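Local coordinates for D-alanyl transferase DltD (Enterococcus faecium TX0133A04, PDB 6PFX), which probably takes part in the D-alanylation of lipoteichoic acid, a step in building the cell wall of Gram-positive bacteria, at residues Ala74-Ser88 with Tyr116-Trp129. Numbering follows the deposited sequence.
Sequences APGTQSLSQYMMMRS and YFNTYYSELQTYDW
In this SGNH-hydrolase-like fold, Tyr120 lies against the type II turn Ala74-Thr77 that leads into helix 79-89. Its hydroxyl gives a proton to Pro75 O (2.8 Å), arriving from above the carbonyl plane, while Thr77 CG2 sits over the centre of the ring in a CH-pi contact, 3.4 Å from the centroid. Threonine suits this place because its two branches divide the work: with chi1 at 59°, OG1 accepts from Ala74 N and also bonds to Gly44, and CG2 is left to meet the ring. Gly76 has a positive phi, and a CB there would run into Tyr116; without one, its CA packs over a face of the Tyr116 ring (3.8 Å to the centroid). Farther along, Leu80 CD2 meets the edge of Phe117, and a water joins Ser81 OG to Phe117 O.

Against helix 123-132, Met84 of helix 79-89 is folded back at chi2 and chi3, which brings CE to 3.4 Å from Gln125 O. The Gln125 amide is held at both ends: OE1 takes a proton from a water that also serves Ser81 O, and NE2 bonds to Leu24 O. At the far end, Trp129 turns its CD1 edge to a guanidinium face of Arg87, 3.4 Å from CZ, with the planes 78° apart. Arg87 NH1 donates to Tyr83 OH in the guanidinium plane and forms a salt bridge with Asp140, which probably steadies the group's rotation.

Helices 79-88 and 123-129 cross at 59°, their axes 8.9 Å apart; helix 21-24 packs on Tyr120 and Met85, and helix 271-284 on Tyr83 and Met86. Helix 79-89 lies in the connection between parallel strands 68-71 and 97-101, which strand 39-43 separates in the sheet.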
ATOM      1  N   ALA A  74       3.696   4.552  -3.363  1.00 20.70           N
ATOM      2  CA  ALA A  74       4.195   5.238  -4.551  1.00 23.14           C
ATOM      3  C   ALA A  74       4.136   4.254  -5.713  1.00 21.50           C
ATOM      4  O   ALA A  74       3.830   3.072  -5.518  1.00 19.21           O
ATOM      5  CB  ALA A  74       5.626   5.757  -4.336  1.00 25.03           C
ATOM      6  N   PRO A  75       4.387   4.701  -6.942  1.00 26.07           N
ATOM      7  CA  PRO A  75       4.264   3.765  -8.072  1.00 21.97           C
ATOM      8  C   PRO A  75       5.220   2.593  -7.915  1.00 20.16           C
ATOM      9  O   PRO A  75       6.437   2.765  -7.831  1.00 29.36           O
ATOM     10  CB  PRO A  75       4.595   4.629  -9.295  1.00 27.24           C
ATOM     11  CG  PRO A  75       4.231   5.999  -8.879  1.00 28.92           C
ATOM     12  CD  PRO A  75       4.613   6.083  -7.409  1.00 31.34           C
ATOM     13  N   GLY A  76       4.653   1.397  -7.837  1.00 17.25           N
ATOM     14  CA  GLY A  76       5.437   0.192  -7.718  1.00 20.63           C
ATOM     15  C   GLY A  76       5.748  -0.263  -6.307  1.00 18.52           C
ATOM     16  O   GLY A  76       6.435  -1.280  -6.150  1.00 19.08           O
ATOM     17  N   THR A  77       5.274   0.440  -5.276  1.00 17.51           N
ATOM     18  CA  THR A  77       5.429  -0.058  -3.912  1.00 16.27           C
ATOM     19  C   THR A  77       4.389  -1.151  -3.670  1.00 15.68           C
ATOM     20  O   THR A  77       3.186  -0.905  -3.813  1.00 22.85           O
ATOM     21  CB  THR A  77       5.293   1.039  -2.855  1.00 16.75           C
ATOM     22  OG1 THR A  77       4.012   1.671  -2.941  1.00 18.70           O
ATOM     23  CG2 THR A  77       6.389   2.076  -3.021  1.00 22.74           C
ATOM     24  N   GLN A  78       4.853  -2.362  -3.347  1.00 13.13           N
ATOM     25  CA  GLN A  78       3.985  -3.487  -2.997  1.00 12.49           C
ATOM     26  C   GLN A  78       4.299  -3.934  -1.570  1.00 15.71           C
ATOM     27  O   GLN A  78       4.858  -3.158  -0.788  1.00 17.09           O
ATOM     28  CB  GLN A  78       4.126  -4.618  -4.025  1.00 12.26           C
ATOM     29  CG  GLN A  78       3.952  -4.127  -5.466  1.00 14.49           C
ATOM     30  CD  GLN A  78       3.729  -5.209  -6.546  1.00 17.29           C
ATOM     31  OE1 GLN A  78       3.578  -4.865  -7.724  1.00 19.72           O
ATOM     32  NE2 GLN A  78       3.707  -6.490  -6.167  1.00 15.65           N
ATOM     33  N   SER A  79       3.940  -5.166  -1.197  1.00 12.31           N
ATOM     34  CA  SER A  79       3.926  -5.498   0.230  1.00 14.36           C
ATOM     35  C   SER A  79       5.328  -5.537   0.832  1.00 15.22           C
ATOM     36  O   SER A  79       5.525  -5.092   1.968  1.00 15.29           O
ATOM     37  CB  SER A  79       3.202  -6.821   0.488  1.00 17.36           C
ATOM     38  OG  SER A  79       1.822  -6.690   0.197  1.00 13.88           O
ATOM     39  N   LEU A  80       6.307  -6.080   0.102  1.00 14.43           N
ATOM     40  CA  LEU A  80       7.660  -6.193   0.638  1.00 15.71           C
ATOM     41  C   LEU A  80       8.233  -4.814   0.948  1.00 15.76           C
ATOM     42  O   LEU A  80       8.757  -4.574   2.042  1.00 16.51           O
ATOM     43  CB  LEU A  80       8.537  -6.947  -0.359  1.00 18.42           C
ATOM     44  CG  LEU A  80       9.866  -7.489   0.147  1.00 26.16           C
ATOM     45  CD1 LEU A  80      10.340  -8.558  -0.816  1.00 22.28           C
ATOM     46  CD2 LEU A  80      10.876  -6.396   0.229  1.00 24.40           C
ATOM     47  N   SER A  81       8.097  -3.876   0.009  1.00 14.10           N
ATOM     48  CA  SER A  81       8.617  -2.536   0.244  1.00 16.38           C
ATOM     49  C   SER A  81       7.907  -1.874   1.414  1.00 17.27           C
ATOM     50  O   SER A  81       8.540  -1.217   2.249  1.00 16.77           O
ATOM     51  CB  SER A  81       8.450  -1.680  -1.006  1.00 18.71           C
ATOM     52  OG  SER A  81       9.263  -2.182  -2.042  1.00 20.48           O
ATOM     53  N   GLN A  82       6.593  -2.028   1.506  1.00 13.68           N
ATOM     54  CA  GLN A  82       5.908  -1.342   2.602  1.00 18.86           C
ATOM     55  C   GLN A  82       6.168  -2.018   3.940  1.00 16.04           C
ATOM     56  O   GLN A  82       6.193  -1.340   4.974  1.00 15.26           O
ATOM     57  CB  GLN A  82       4.447  -1.109   2.249  1.00 20.82           C
ATOM     58  CG  GLN A  82       4.381   0.089   1.256  1.00 23.19           C
ATOM     59  CD  GLN A  82       3.043   0.307   0.588  1.00 24.51           C
ATOM     60  OE1 GLN A  82       2.338   1.262   0.900  1.00 22.80           O
ATOM     61  NE2 GLN A  82       2.718  -0.536  -0.384  1.00 20.30           N
ATOM     62  N   TYR A  83       6.409  -3.330   3.944  1.00 12.28           N
ATOM     63  CA  TYR A  83       6.908  -3.971   5.154  1.00 12.21           C
ATOM     64  C   TYR A  83       8.202  -3.325   5.634  1.00 15.67           C
ATOM     65  O   TYR A  83       8.385  -3.113   6.836  1.00 14.49           O
ATOM     66  CB  TYR A  83       7.169  -5.463   4.931  1.00 14.61           C
ATOM     67  CG  TYR A  83       7.787  -6.139   6.143  1.00 13.36           C
ATOM     68  CD1 TYR A  83       6.998  -6.516   7.211  1.00 10.88           C
ATOM     69  CD2 TYR A  83       9.154  -6.395   6.222  1.00 17.60           C
ATOM     70  CE1 TYR A  83       7.543  -7.138   8.335  1.00 14.95           C
ATOM     71  CE2 TYR A  83       9.707  -7.010   7.344  1.00 17.82           C
ATOM     72  CZ  TYR A  83       8.892  -7.387   8.394  1.00 15.91           C
ATOM     73  OH  TYR A  83       9.417  -8.000   9.520  1.00 20.28           O
ATOM     74  N   MET A  84       9.132  -3.044   4.713  1.00 16.54           N
ATOM     75  CA  MET A  84      10.406  -2.454   5.113  1.00 17.10           C
ATOM     76  C   MET A  84      10.198  -1.066   5.700  1.00 16.67           C
ATOM     77  O   MET A  84      10.903  -0.664   6.631  1.00 17.46           O
ATOM     78  CB  MET A  84      11.361  -2.355   3.926  1.00 19.21           C
ATOM     79  CG  MET A  84      11.707  -3.664   3.280  1.00 21.08           C
ATOM     80  SD  MET A  84      12.341  -4.846   4.460  1.00 29.34           S
ATOM     81  CE  MET A  84      13.580  -3.856   5.295  1.00 23.49           C
ATOM     82  N   MET A  85       9.246  -0.311   5.154  1.00 15.17           N
ATOM     83  CA  MET A  85       8.908   0.975   5.750  1.00 14.46           C
ATOM     84  C   MET A  85       8.384   0.789   7.167  1.00 18.88           C
ATOM     85  O   MET A  85       8.822   1.472   8.100  1.00 14.77           O
ATOM     86  CB  MET A  85       7.867   1.694   4.896  1.00 18.94           C
ATOM     87  CG  MET A  85       8.331   2.002   3.499  1.00 16.54           C
ATOM     88  SD  MET A  85       7.074   2.887   2.556  1.00 19.75           S
ATOM     89  CE  MET A  85       7.510   2.347   0.900  1.00 28.96           C
ATOM     90  N   MET A  86       7.442  -0.142   7.347  1.00 15.33           N
ATOM     91  CA  MET A  86       6.830  -0.336   8.654  1.00 15.84           C
ATOM     92  C   MET A  86       7.858  -0.786   9.681  1.00 13.64           C
ATOM     93  O   MET A  86       7.906  -0.263  10.802  1.00 15.02           O
ATOM     94  CB  MET A  86       5.747  -1.406   8.558  1.00 18.73           C
ATOM     95  CG  MET A  86       4.543  -1.004   7.765  1.00 19.41           C
ATOM     96  SD  MET A  86       3.392  -2.395   7.720  1.00 22.43           S
ATOM     97  CE  MET A  86       2.179  -1.700   6.618  1.00 22.51           C
ATOM     98  N   ARG A  87       8.664  -1.793   9.317  1.00 15.70           N
ATOM     99  CA  ARG A  87       9.646  -2.364  10.233  1.00 14.88           C
ATOM    100  C   ARG A  87      10.690  -1.329  10.631  1.00 14.48           C
ATOM    101  O   ARG A  87      11.120  -1.283  11.789  1.00 17.14           O
ATOM    102  CB  ARG A  87      10.312  -3.578   9.570  1.00 16.67           C
ATOM    103  CG  ARG A  87      11.337  -4.312  10.436  1.00 16.54           C
ATOM    104  CD  ARG A  87      10.632  -5.176  11.468  1.00 21.35           C
ATOM    105  NE  ARG A  87      11.548  -5.843  12.392  1.00 19.13           N
ATOM    106  CZ  ARG A  87      11.763  -7.158  12.464  1.00 25.89           C
ATOM    107  NH1 ARG A  87      11.132  -8.014  11.658  1.00 25.52           N
ATOM    108  NH2 ARG A  87      12.620  -7.619  13.372  1.00 23.31           N
ATOM    109  N   SER A  88      11.130  -0.505   9.681  1.00 15.54           N
ATOM    110  CA  SER A  88      12.158   0.485   9.977  1.00 12.95           C
ATOM    111  C   SER A  88      11.611   1.635  10.811  1.00 16.10           C
ATOM    112  O   SER A  88      12.386   2.340  11.464  1.00 20.18           O
ATOM    113  CB  SER A  88      12.772   1.021   8.681  1.00 15.30           C
ATOM    114  OG  SER A  88      11.827   1.741   7.901  1.00 17.53           O
ATOM    115  N   TYR A 116      10.601  -2.914  -9.728  1.00 21.89           N
ATOM    116  CA  TYR A 116       9.925  -2.211  -8.641  1.00 19.51           C
ATOM    117  C   TYR A 116      10.674  -2.407  -7.331  1.00 19.62           C
ATOM    118  O   TYR A 116      10.889  -1.451  -6.575  1.00 24.97           O
ATOM    119  CB  TYR A 116       8.483  -2.714  -8.509  1.00 20.18           C
ATOM    120  CG  TYR A 116       7.555  -2.284  -9.638  1.00 26.50           C
ATOM    121  CD1 TYR A 116       7.806  -1.138 -10.380  1.00 26.53           C
ATOM    122  CD2 TYR A 116       6.422  -3.023  -9.951  1.00 26.11           C
ATOM    123  CE1 TYR A 116       6.952  -0.743 -11.409  1.00 28.31           C
ATOM    124  CE2 TYR A 116       5.572  -2.641 -10.982  1.00 26.56           C
ATOM    125  CZ  TYR A 116       5.843  -1.502 -11.701  1.00 30.41           C
ATOM    126  OH  TYR A 116       4.998  -1.122 -12.716  1.00 33.80           O
ATOM    127  N   PHE A 117      11.080  -3.648  -7.046  1.00 20.47           N
ATOM    128  CA  PHE A 117      11.846  -3.904  -5.835  1.00 19.76           C
ATOM    129  C   PHE A 117      13.082  -3.014  -5.790  1.00 22.04           C
ATOM    130  O   PHE A 117      13.389  -2.400  -4.759  1.00 21.28           O
ATOM    131  CB  PHE A 117      12.257  -5.373  -5.753  1.00 21.01           C
ATOM    132  CG  PHE A 117      13.190  -5.649  -4.616  1.00 26.20           C
ATOM    133  CD1 PHE A 117      12.702  -5.871  -3.345  1.00 24.68           C
ATOM    134  CD2 PHE A 117      14.553  -5.625  -4.811  1.00 23.89           C
ATOM    135  CE1 PHE A 117      13.559  -6.084  -2.290  1.00 25.76           C
ATOM    136  CE2 PHE A 117      15.417  -5.847  -3.757  1.00 30.84           C
ATOM    137  CZ  PHE A 117      14.918  -6.071  -2.498  1.00 25.81           C
ATOM    138  N   ASN A 118      13.802  -2.930  -6.916  1.00 23.66           N
ATOM    139  CA  ASN A 118      15.058  -2.187  -6.956  1.00 27.25           C
ATOM    140  C   ASN A 118      14.846  -0.702  -6.688  1.00 28.65           C
ATOM    141  O   ASN A 118      15.692  -0.054  -6.061  1.00 27.20           O
ATOM    142  CB  ASN A 118      15.745  -2.380  -8.310  1.00 28.23           C
ATOM    143  CG  ASN A 118      16.270  -3.789  -8.509  1.00 25.83           C
ATOM    144  OD1 ASN A 118      16.396  -4.562  -7.560  1.00 27.82           O
ATOM    145  ND2 ASN A 118      16.585  -4.127  -9.755  1.00 33.43           N
ATOM    146  N   THR A 119      13.732  -0.136  -7.162  1.00 28.23           N
ATOM    147  CA  THR A 119      13.501   1.292  -6.973  1.00 28.79           C
ATOM    148  C   THR A 119      13.422   1.660  -5.497  1.00 27.45           C
ATOM    149  O   THR A 119      13.920   2.715  -5.085  1.00 26.95           O
ATOM    150  CB  THR A 119      12.215   1.720  -7.681  1.00 29.73           C
ATOM    151  OG1 THR A 119      12.363   1.514  -9.086  1.00 29.90           O
ATOM    152  CG2 THR A 119      11.911   3.187  -7.408  1.00 29.67           C
ATOM    153  N   TYR A 120      12.792   0.817  -4.686  1.00 22.74           N
ATOM    154  CA  TYR A 120      12.558   1.135  -3.288  1.00 28.16           C
ATOM    155  C   TYR A 120      13.467   0.388  -2.334  1.00 17.44           C
ATOM    156  O   TYR A 120      13.430   0.667  -1.129  1.00 24.59           O
ATOM    157  CB  TYR A 120      11.090   0.890  -2.937  1.00 27.17           C
ATOM    158  CG  TYR A 120      10.188   1.782  -3.738  1.00 26.55           C
ATOM    159  CD1 TYR A 120       9.915   3.073  -3.306  1.00 28.38           C
ATOM    160  CD2 TYR A 120       9.637   1.354  -4.938  1.00 28.08           C
ATOM    161  CE1 TYR A 120       9.097   3.913  -4.032  1.00 31.18           C
ATOM    162  CE2 TYR A 120       8.816   2.193  -5.682  1.00 29.81           C
ATOM    163  CZ  TYR A 120       8.555   3.472  -5.217  1.00 28.29           C
ATOM    164  OH  TYR A 120       7.743   4.327  -5.924  1.00 29.63           O
ATOM    165  N   TYR A 121      14.296  -0.530  -2.829  1.00 19.09           N
ATOM    166  CA  TYR A 121      15.214  -1.241  -1.952  1.00 23.30           C
ATOM    167  C   TYR A 121      16.072  -0.237  -1.192  1.00 20.65           C
ATOM    168  O   TYR A 121      16.725   0.620  -1.798  1.00 24.11           O
ATOM    169  CB  TYR A 121      16.114  -2.183  -2.743  1.00 23.26           C
ATOM    170  CG  TYR A 121      17.210  -2.775  -1.883  1.00 19.51           C
ATOM    171  CD1 TYR A 121      16.905  -3.595  -0.803  1.00 22.74           C
ATOM    172  CD2 TYR A 121      18.545  -2.501  -2.140  1.00 23.94           C
ATOM    173  CE1 TYR A 121      17.909  -4.134  -0.005  1.00 20.37           C
ATOM    174  CE2 TYR A 121      19.551  -3.032  -1.347  1.00 27.05           C
ATOM    175  CZ  TYR A 121      19.225  -3.848  -0.284  1.00 24.24           C
ATOM    176  OH  TYR A 121      20.216  -4.383   0.510  1.00 27.47           O
ATOM    177  N   SER A 122      16.055  -0.343   0.137  1.00 19.20           N
ATOM    178  CA  SER A 122      16.721   0.597   1.030  1.00 19.24           C
ATOM    179  C   SER A 122      17.691  -0.192   1.894  1.00 18.93           C
ATOM    180  O   SER A 122      17.264  -0.996   2.732  1.00 18.95           O
ATOM    181  CB  SER A 122      15.704   1.307   1.921  1.00 20.59           C
ATOM    182  OG  SER A 122      16.366   2.078   2.897  1.00 19.32           O
ATOM    183  N   GLU A 123      18.993   0.016   1.683  1.00 20.48           N
ATOM    184  CA  GLU A 123      19.972  -0.590   2.574  1.00 21.57           C
ATOM    185  C   GLU A 123      19.749  -0.129   4.008  1.00 18.93           C
ATOM    186  O   GLU A 123      19.913  -0.910   4.953  1.00 18.37           O
ATOM    187  CB  GLU A 123      21.392  -0.231   2.138  1.00 23.94           C
ATOM    188  CG  GLU A 123      21.903  -1.013   0.942  1.00 31.44           C
ATOM    189  CD  GLU A 123      23.291  -0.565   0.516  1.00 35.58           C
ATOM    190  OE1 GLU A 123      23.517   0.660   0.408  1.00 40.19           O
ATOM    191  OE2 GLU A 123      24.158  -1.436   0.303  1.00 42.57           O
ATOM    192  N   LEU A 124      19.395   1.149   4.190  1.00 17.30           N
ATOM    193  CA  LEU A 124      19.173   1.691   5.529  1.00 17.59           C
ATOM    194  C   LEU A 124      18.095   0.899   6.257  1.00 16.44           C
ATOM    195  O   LEU A 124      18.278   0.481   7.406  1.00 18.23           O
ATOM    196  CB  LEU A 124      18.783   3.173   5.442  1.00 19.62           C
ATOM    197  CG  LEU A 124      18.339   3.859   6.740  1.00 21.01           C
ATOM    198  CD1 LEU A 124      19.392   3.818   7.848  1.00 20.08           C
ATOM    199  CD2 LEU A 124      17.916   5.318   6.479  1.00 21.68           C
ATOM    200  N   GLN A 125      16.961   0.673   5.593  1.00 17.20           N
ATOM    201  CA  GLN A 125      15.853  -0.018   6.237  1.00 15.35           C
ATOM    202  C   GLN A 125      16.141  -1.499   6.400  1.00 16.40           C
ATOM    203  O   GLN A 125      15.692  -2.109   7.379  1.00 16.71           O
ATOM    204  CB  GLN A 125      14.584   0.204   5.419  1.00 18.09           C
ATOM    205  CG  GLN A 125      14.126   1.650   5.457  1.00 16.85           C
ATOM    206  CD  GLN A 125      12.915   1.909   4.600  1.00 17.06           C
ATOM    207  OE1 GLN A 125      12.535   1.090   3.763  1.00 19.43           O
ATOM    208  NE2 GLN A 125      12.295   3.058   4.810  1.00 16.14           N
ATOM    209  N   THR A 126      16.875  -2.094   5.454  1.00 15.20           N
ATOM    210  CA  THR A 126      17.283  -3.488   5.591  1.00 16.21           C
ATOM    211  C   THR A 126      18.186  -3.659   6.805  1.00 16.89           C
ATOM    212  O   THR A 126      17.976  -4.560   7.628  1.00 16.46           O
ATOM    213  CB  THR A 126      17.987  -3.951   4.313  1.00 17.44           C
ATOM    214  OG1 THR A 126      17.121  -3.779   3.183  1.00 20.13           O
ATOM    215  CG2 THR A 126      18.376  -5.416   4.417  1.00 19.44           C
ATOM    216  N   TYR A 127      19.177  -2.775   6.953  1.00 13.63           N
ATOM    217  CA  TYR A 127      20.064  -2.849   8.106  1.00 15.99           C
ATOM    218  C   TYR A 127      19.307  -2.534   9.391  1.00 17.18           C
ATOM    219  O   TYR A 127      19.557  -3.151  10.435  1.00 17.80           O
ATOM    220  CB  TYR A 127      21.237  -1.885   7.927  1.00 16.39           C
ATOM    221  CG  TYR A 127      22.208  -2.203   6.809  1.00 17.18           C
ATOM    222  CD1 TYR A 127      22.041  -3.312   5.994  1.00 18.39           C
ATOM    223  CD2 TYR A 127      23.307  -1.380   6.580  1.00 20.58           C
ATOM    224  CE1 TYR A 127      22.929  -3.589   4.986  1.00 19.60           C
ATOM    225  CE2 TYR A 127      24.209  -1.663   5.578  1.00 21.65           C
ATOM    226  CZ  TYR A 127      24.005  -2.762   4.780  1.00 21.29           C
ATOM    227  OH  TYR A 127      24.879  -3.048   3.766  1.00 23.62           O
ATOM    228  N   ASP A 128      18.371  -1.581   9.334  1.00 17.86           N
ATOM    229  CA  ASP A 128      17.512  -1.328  10.482  1.00 14.80           C
ATOM    230  C   ASP A 128      16.908  -2.633  10.992  1.00 14.12           C
ATOM    231  O   ASP A 128      16.901  -2.912  12.196  1.00 19.76           O
ATOM    232  CB  ASP A 128      16.358  -0.395  10.100  1.00 19.16           C
ATOM    233  CG  ASP A 128      16.749   1.078  10.032  1.00 17.73           C
ATOM    234  OD1 ASP A 128      17.814   1.472  10.549  1.00 19.90           O
ATOM    235  OD2 ASP A 128      15.956   1.846   9.446  1.00 23.64           O
ATOM    236  N   TRP A 129      16.362  -3.431  10.072  1.00 15.60           N
ATOM    237  CA  TRP A 129      15.741  -4.699  10.434  1.00 16.76           C
ATOM    238  C   TRP A 129      16.757  -5.637  11.064  1.00 18.06           C
ATOM    239  O   TRP A 129      16.528  -6.179  12.149  1.00 18.56           O
ATOM    240  CB  TRP A 129      15.136  -5.310   9.172  1.00 15.98           C
ATOM    241  CG  TRP A 129      14.917  -6.780   9.218  1.00 17.07           C
ATOM    242  CD1 TRP A 129      14.159  -7.478  10.119  1.00 17.40           C
ATOM    243  CD2 TRP A 129      15.427  -7.747   8.287  1.00 17.81           C
ATOM    244  NE1 TRP A 129      14.183  -8.820   9.810  1.00 18.59           N
ATOM    245  CE2 TRP A 129      14.955  -9.009   8.694  1.00 15.56           C
ATOM    246  CE3 TRP A 129      16.244  -7.668   7.156  1.00 15.60           C
ATOM    247  CZ2 TRP A 129      15.272 -10.184   8.007  1.00 16.23           C
ATOM    248  CZ3 TRP A 129      16.559  -8.838   6.477  1.00 15.49           C
ATOM    249  CH2 TRP A 129      16.072 -10.076   6.905  1.00 15.87           C
TER
HETATM  250  O   HOH W   1      11.928  -2.543  -2.137  1.00 27.20           O
HETATM  251  O   HOH W   2      10.856   0.325   1.791  1.00 31.96           O